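PDB 4G97: response regulator receiver from Brucella melitensis biovar Abortus, which probably acts in two-component signalling, its phosphorylatable receiver domain controlling a sigma-like domain that can engage an anti-sigma factor in the general stress response. Local coordinates for residues A[6-18]-A[51-63]. Residues are numbered along the deposited sequence; the frame is centred on the assembly and turned at random.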
loop_
_atom_site.group_PDB
_atom_site.type_symbol
_atom_site.label_atom_id
_atom_site.label_comp_id
_atom_site.label_asym_id
_atom_site.label_seq_id
_atom_site.Cartn_x
_atom_site.Cartn_y
_atom_site.Cartn_z
ATOM N N ARG A 6 16.607 -11.481 13.856
ATOM C CA ARG A 6 16.778 -10.036 13.832
ATOM C C ARG A 6 15.844 -9.463 12.754
ATOM O O ARG A 6 15.222 -8.422 12.972
ATOM C CB ARG A 6 18.246 -9.651 13.540
ATOM C CG ARG A 6 19.190 -9.812 14.757
ATOM C CD ARG A 6 20.512 -9.057 14.652
ATOM N NE ARG A 6 21.268 -9.342 13.431
ATOM C CZ ARG A 6 22.347 -10.120 13.371
ATOM N NH1 ARG A 6 22.822 -10.696 14.473
ATOM N NH2 ARG A 6 22.958 -10.328 12.216
ATOM N N ILE A 7 15.751 -10.154 11.597
ATOM C CA ILE A 7 14.953 -9.701 10.458
ATOM C C ILE A 7 13.488 -10.159 10.415
ATOM O O ILE A 7 12.639 -9.403 9.929
ATOM C CB ILE A 7 15.687 -9.814 9.095
ATOM C CG1 ILE A 7 15.885 -11.251 8.649
ATOM C CG2 ILE A 7 16.987 -8.994 9.046
ATOM C CD1 ILE A 7 14.994 -11.621 7.518
ATOM N N ALA A 8 13.180 -11.371 10.939
ATOM C CA ALA A 8 11.811 -11.922 10.949
ATOM C C ALA A 8 10.717 -10.916 11.362
ATOM O O ALA A 8 9.711 -10.854 10.652
ATOM C CB ALA A 8 11.726 -13.183 11.800
ATOM N N PRO A 9 10.881 -10.067 12.420
ATOM C CA PRO A 9 9.800 -9.120 12.755
ATOM C C PRO A 9 9.537 -8.046 11.713
ATOM O O PRO A 9 8.479 -7.414 11.765
ATOM C CB PRO A 9 10.276 -8.475 14.064
ATOM C CG PRO A 9 11.304 -9.386 14.598
ATOM C CD PRO A 9 11.978 -9.964 13.406
ATOM N N HIS A 10 10.502 -7.812 10.798
ATOM C CA HIS A 10 10.397 -6.749 9.807
ATOM C C HIS A 10 9.813 -7.211 8.446
ATOM O O HIS A 10 9.493 -6.366 7.601
ATOM C CB HIS A 10 11.762 -6.032 9.660
ATOM C CG HIS A 10 12.322 -5.554 10.975
ATOM N ND1 HIS A 10 11.693 -4.565 11.713
ATOM C CD2 HIS A 10 13.402 -5.989 11.665
ATOM C CE1 HIS A 10 12.415 -4.420 12.816
ATOM N NE2 HIS A 10 13.465 -5.238 12.821
ATOM N N LEU A 11 9.695 -8.542 8.240
ATOM C CA LEU A 11 9.167 -9.125 6.989
ATOM C C LEU A 11 7.717 -8.680 6.649
ATOM O O LEU A 11 7.482 -8.316 5.494
ATOM C CB LEU A 11 9.298 -10.660 6.979
ATOM C CG LEU A 11 10.716 -11.233 6.917
ATOM C CD1 LEU A 11 10.676 -12.764 7.132
ATOM C CD2 LEU A 11 11.378 -10.932 5.552
ATOM N N PRO A 12 6.739 -8.667 7.591
ATOM C CA PRO A 12 5.388 -8.207 7.222
ATOM C C PRO A 12 5.384 -6.834 6.546
ATOM O O PRO A 12 4.847 -6.709 5.450
ATOM C CB PRO A 12 4.657 -8.168 8.571
ATOM C CG PRO A 12 5.314 -9.275 9.348
ATOM C CD PRO A 12 6.767 -9.099 9.007
ATOM N N TYR A 13 6.033 -5.817 7.168
ATOM C CA TYR A 13 6.066 -4.466 6.612
ATOM C C TYR A 13 6.845 -4.366 5.313
ATOM O O TYR A 13 6.581 -3.463 4.511
ATOM C CB TYR A 13 6.539 -3.424 7.650
ATOM C CG TYR A 13 5.534 -3.191 8.758
ATOM C CD1 TYR A 13 4.175 -3.430 8.559
ATOM C CD2 TYR A 13 5.931 -2.691 9.994
ATOM C CE1 TYR A 13 3.248 -3.233 9.573
ATOM C CE2 TYR A 13 5.007 -2.479 11.017
ATOM C CZ TYR A 13 3.668 -2.762 10.802
ATOM O OH TYR A 13 2.731 -2.539 11.779
ATOM N N LEU A 14 7.828 -5.251 5.115
ATOM C CA LEU A 14 8.589 -5.245 3.867
ATOM C C LEU A 14 7.684 -5.741 2.729
ATOM O O LEU A 14 7.762 -5.205 1.627
ATOM C CB LEU A 14 9.883 -6.059 3.986
ATOM C CG LEU A 14 10.752 -6.157 2.713
ATOM C CD1 LEU A 14 11.429 -4.842 2.392
ATOM C CD2 LEU A 14 11.780 -7.291 2.831
ATOM N N ARG A 15 6.789 -6.727 3.011
ATOM C CA ARG A 15 5.782 -7.200 2.041
ATOM C C ARG A 15 4.813 -6.045 1.737
ATOM O O ARG A 15 4.472 -5.858 0.585
ATOM C CB ARG A 15 4.997 -8.420 2.580
ATOM C CG ARG A 15 5.841 -9.686 2.608
ATOM C CD ARG A 15 5.079 -10.944 2.967
ATOM N NE ARG A 15 6.031 -12.004 3.311
ATOM C CZ ARG A 15 6.428 -12.293 4.548
ATOM N NH1 ARG A 15 5.885 -11.677 5.589
ATOM N NH2 ARG A 15 7.332 -13.231 4.756
ATOM N N ARG A 16 4.389 -5.253 2.759
ATOM C CA ARG A 16 3.500 -4.112 2.527
ATOM C C ARG A 16 4.151 -3.160 1.504
ATOM O O ARG A 16 3.531 -2.805 0.483
ATOM C CB ARG A 16 3.197 -3.362 3.834
ATOM C CG ARG A 16 2.306 -2.119 3.596
ATOM C CD ARG A 16 2.083 -1.290 4.849
ATOM N NE ARG A 16 3.363 -0.886 5.439
ATOM C CZ ARG A 16 3.535 -0.515 6.699
ATOM N NH1 ARG A 16 2.501 -0.441 7.523
ATOM N NH2 ARG A 16 4.744 -0.211 7.145
ATOM N N PHE A 17 5.430 -2.813 1.757
ATOM C CA PHE A 17 6.221 -1.959 0.884
ATOM C C PHE A 17 6.346 -2.588 -0.522
ATOM O O PHE A 17 6.065 -1.911 -1.508
ATOM C CB PHE A 17 7.603 -1.730 1.508
ATOM C CG PHE A 17 8.570 -0.938 0.661
ATOM C CD1 PHE A 17 8.330 0.405 0.368
ATOM C CD2 PHE A 17 9.746 -1.519 0.191
ATOM C CE1 PHE A 17 9.225 1.133 -0.417
ATOM C CE2 PHE A 17 10.650 -0.777 -0.575
ATOM C CZ PHE A 17 10.374 0.540 -0.883
ATOM N N SER A 18 6.706 -3.893 -0.600
ATOM C CA SER A 18 6.889 -4.612 -1.862
ATOM C C SER A 18 5.603 -4.649 -2.705
ATOM O O SER A 18 5.674 -4.406 -3.899
ATOM C CB SER A 18 7.394 -6.018 -1.601
ATOM O OG SER A 18 7.890 -6.589 -2.800
ATOM N N SER A 51 20.215 0.061 11.490
ATOM C CA SER A 51 19.314 -0.884 12.155
ATOM C C SER A 51 19.054 -2.076 11.246
ATOM O O SER A 51 19.277 -2.006 10.028
ATOM C CB SER A 51 18.004 -0.213 12.574
ATOM O OG SER A 51 17.132 -0.091 11.463
ATOM N N ASP A 52 18.567 -3.172 11.845
ATOM C CA ASP A 52 18.248 -4.383 11.116
ATOM C C ASP A 52 17.140 -4.111 10.070
ATOM O O ASP A 52 17.249 -4.605 8.950
ATOM C CB ASP A 52 17.856 -5.487 12.108
ATOM C CG ASP A 52 18.993 -5.932 13.025
ATOM O OD1 ASP A 52 20.163 -5.957 12.563
ATOM O OD2 ASP A 52 18.709 -6.314 14.173
ATOM N N ARG A 53 16.142 -3.262 10.412
ATOM C CA ARG A 53 15.020 -2.900 9.521
ATOM C C ARG A 53 15.521 -2.186 8.279
ATOM O O ARG A 53 15.186 -2.594 7.168
ATOM C CB ARG A 53 13.959 -2.044 10.239
ATOM C CG ARG A 53 12.587 -2.075 9.527
ATOM C CD ARG A 53 11.541 -1.113 10.087
ATOM N NE ARG A 53 10.362 -1.067 9.206
ATOM C CZ ARG A 53 9.611 0.007 8.982
ATOM N NH1 ARG A 53 9.884 1.159 9.594
ATOM N NH2 ARG A 53 8.580 -0.059 8.139
ATOM N N ILE A 54 16.364 -1.138 8.474
ATOM C CA ILE A 54 17.009 -0.362 7.406
ATOM C C ILE A 54 17.829 -1.293 6.504
ATOM O O ILE A 54 17.670 -1.236 5.288
ATOM C CB ILE A 54 17.801 0.871 7.955
ATOM C CG1 ILE A 54 16.862 1.816 8.734
ATOM C CG2 ILE A 54 18.542 1.637 6.827
ATOM C CD1 ILE A 54 17.559 2.887 9.619
ATOM N N GLY A 55 18.647 -2.169 7.108
ATOM C CA GLY A 55 19.449 -3.162 6.387
ATOM C C GLY A 55 18.612 -4.133 5.560
ATOM O O GLY A 55 19.013 -4.525 4.454
ATOM N N LEU A 56 17.433 -4.530 6.090
ATOM C CA LEU A 56 16.542 -5.428 5.364
ATOM C C LEU A 56 15.958 -4.717 4.133
ATOM O O LEU A 56 15.971 -5.293 3.052
ATOM C CB LEU A 56 15.424 -5.972 6.276
ATOM C CG LEU A 56 14.401 -6.949 5.664
ATOM C CD1 LEU A 56 15.066 -8.232 5.154
ATOM C CD2 LEU A 56 13.322 -7.317 6.660
ATOM N N TYR A 57 15.458 -3.474 4.302
ATOM C CA TYR A 57 14.857 -2.683 3.218
ATOM C C TYR A 57 15.891 -2.291 2.172
ATOM O O TYR A 57 15.569 -2.280 0.975
ATOM C CB TYR A 57 14.192 -1.435 3.780
ATOM C CG TYR A 57 12.779 -1.652 4.266
ATOM C CD1 TYR A 57 12.526 -2.323 5.458
ATOM C CD2 TYR A 57 11.689 -1.177 3.538
ATOM C CE1 TYR A 57 11.224 -2.495 5.928
ATOM C CE2 TYR A 57 10.388 -1.337 4.000
ATOM C CZ TYR A 57 10.161 -1.967 5.209
ATOM O OH TYR A 57 8.881 -2.102 5.676
ATOM N N ARG A 58 17.140 -1.985 2.626
ATOM C CA ARG A 58 18.301 -1.663 1.770
ATOM C C ARG A 58 18.647 -2.855 0.872
ATOM O O ARG A 58 18.810 -2.696 -0.337
ATOM C CB ARG A 58 19.519 -1.252 2.635
ATOM C CG ARG A 58 20.676 -0.727 1.808
ATOM C CD ARG A 58 21.713 -0.085 2.681
ATOM N NE ARG A 58 22.980 0.024 1.965
ATOM C CZ ARG A 58 24.133 0.364 2.527
ATOM N NH1 ARG A 58 24.193 0.634 3.828
ATOM N NH2 ARG A 58 25.237 0.433 1.796
ATOM N N LEU A 59 18.717 -4.063 1.458
ATOM C CA LEU A 59 18.956 -5.292 0.706
ATOM C C LEU A 59 17.845 -5.471 -0.320
ATOM O O LEU A 59 18.138 -5.714 -1.494
ATOM C CB LEU A 59 18.999 -6.488 1.666
ATOM C CG LEU A 59 19.148 -7.886 1.067
ATOM C CD1 LEU A 59 20.443 -8.023 0.285
ATOM C CD2 LEU A 59 19.120 -8.923 2.172
ATOM N N PHE A 60 16.561 -5.325 0.110
ATOM C CA PHE A 60 15.429 -5.433 -0.817
ATOM C C PHE A 60 15.591 -4.443 -1.981
ATOM O O PHE A 60 15.530 -4.865 -3.132
ATOM C CB PHE A 60 14.083 -5.216 -0.092
ATOM C CG PHE A 60 12.897 -5.274 -1.029
ATOM C CD1 PHE A 60 12.466 -4.133 -1.703
ATOM C CD2 PHE A 60 12.250 -6.482 -1.289
ATOM C CE1 PHE A 60 11.406 -4.196 -2.603
ATOM C CE2 PHE A 60 11.174 -6.537 -2.169
ATOM C CZ PHE A 60 10.768 -5.396 -2.832
ATOM N N CYS A 61 15.772 -3.140 -1.685
ATOM C CA CYS A 61 15.939 -2.104 -2.714
ATOM C C CYS A 61 17.163 -2.316 -3.619
ATOM O O CYS A 61 17.066 -2.043 -4.812
ATOM C CB CYS A 61 15.901 -0.699 -2.124
ATOM S SG CYS A 61 14.314 -0.251 -1.368
ATOM N N ASN A 62 18.292 -2.832 -3.079
ATOM C CA ASN A 62 19.487 -3.124 -3.898
ATOM C C ASN A 62 19.223 -4.291 -4.851
ATOM O O ASN A 62 19.634 -4.227 -6.009
ATOM C CB ASN A 62 20.726 -3.418 -3.041
ATOM C CG ASN A 62 21.276 -2.239 -2.291
ATOM O OD1 ASN A 62 20.940 -1.076 -2.550
ATOM N ND2 ASN A 62 22.140 -2.524 -1.329
ATOM N N LEU A 63 18.503 -5.332 -4.381
ATOM C CA LEU A 63 18.138 -6.483 -5.206
ATOM C C LEU A 63 17.065 -6.127 -6.268
ATOM O O LEU A 63 16.999 -6.769 -7.321
ATOM C CB LEU A 63 17.669 -7.658 -4.328
ATOM C CG LEU A 63 18.764 -8.454 -3.579
ATOM C CD1 LEU A 63 18.163 -9.305 -2.483
ATOM C CD2 LEU A 63 19.555 -9.363 -4.522
#
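Leu14 and Tyr57 face each other where helices 11-18 and 52-63 run side by side in the same general direction, their axes 10.7 Å apart at closest approach and crossing at -36°. Leu14 illustrates how the two methyls of one leucine can serve three neighbours. With CG anti to the backbone N (chi1 178°), it sends CD1 over the centre of the Tyr57 ring, 3.8 Å from the centroid, as a CH-pi contact. The same methyl meets Phe60 CB, while CD2 lies 3.9 Å from Leu56 CG.

Further toward the N-termini, Arg53 CB sits over one face of the His10 ring, 3.8 Å from its centroid, and Leu56 CD2 presses on His10 CB. At this end a long salt bridge joins Arg6 NE to Asp52 OD1 (3.7 Å). Toward the C-termini, Phe17 joins Tyr57 and Phe60 in an aromatic cluster, its ring inclined by 47° to that of Tyr57. Cys61 SG approaches the Phe17 ring at its edge, 3.8 Å from CE2.

The polar ends of Arg16, Arg53 and Tyr57 converge on Glu105. Arg53, extended from CG to NE, donates from NH2 to Tyr57 OH (3.2 Å), with the hydroxyl tilted out of the guanidinium plane. Glu105 uses its carboxylate for Arg16 and Tyr57 and its backbone carbonyl for Arg53 NH2, and its negative charge probably eases the closeness of the two guanidinium groups. Such apolar packing between helices forms part of the buried core of the helical sigma2-like region in PhyR's sigma-like portion.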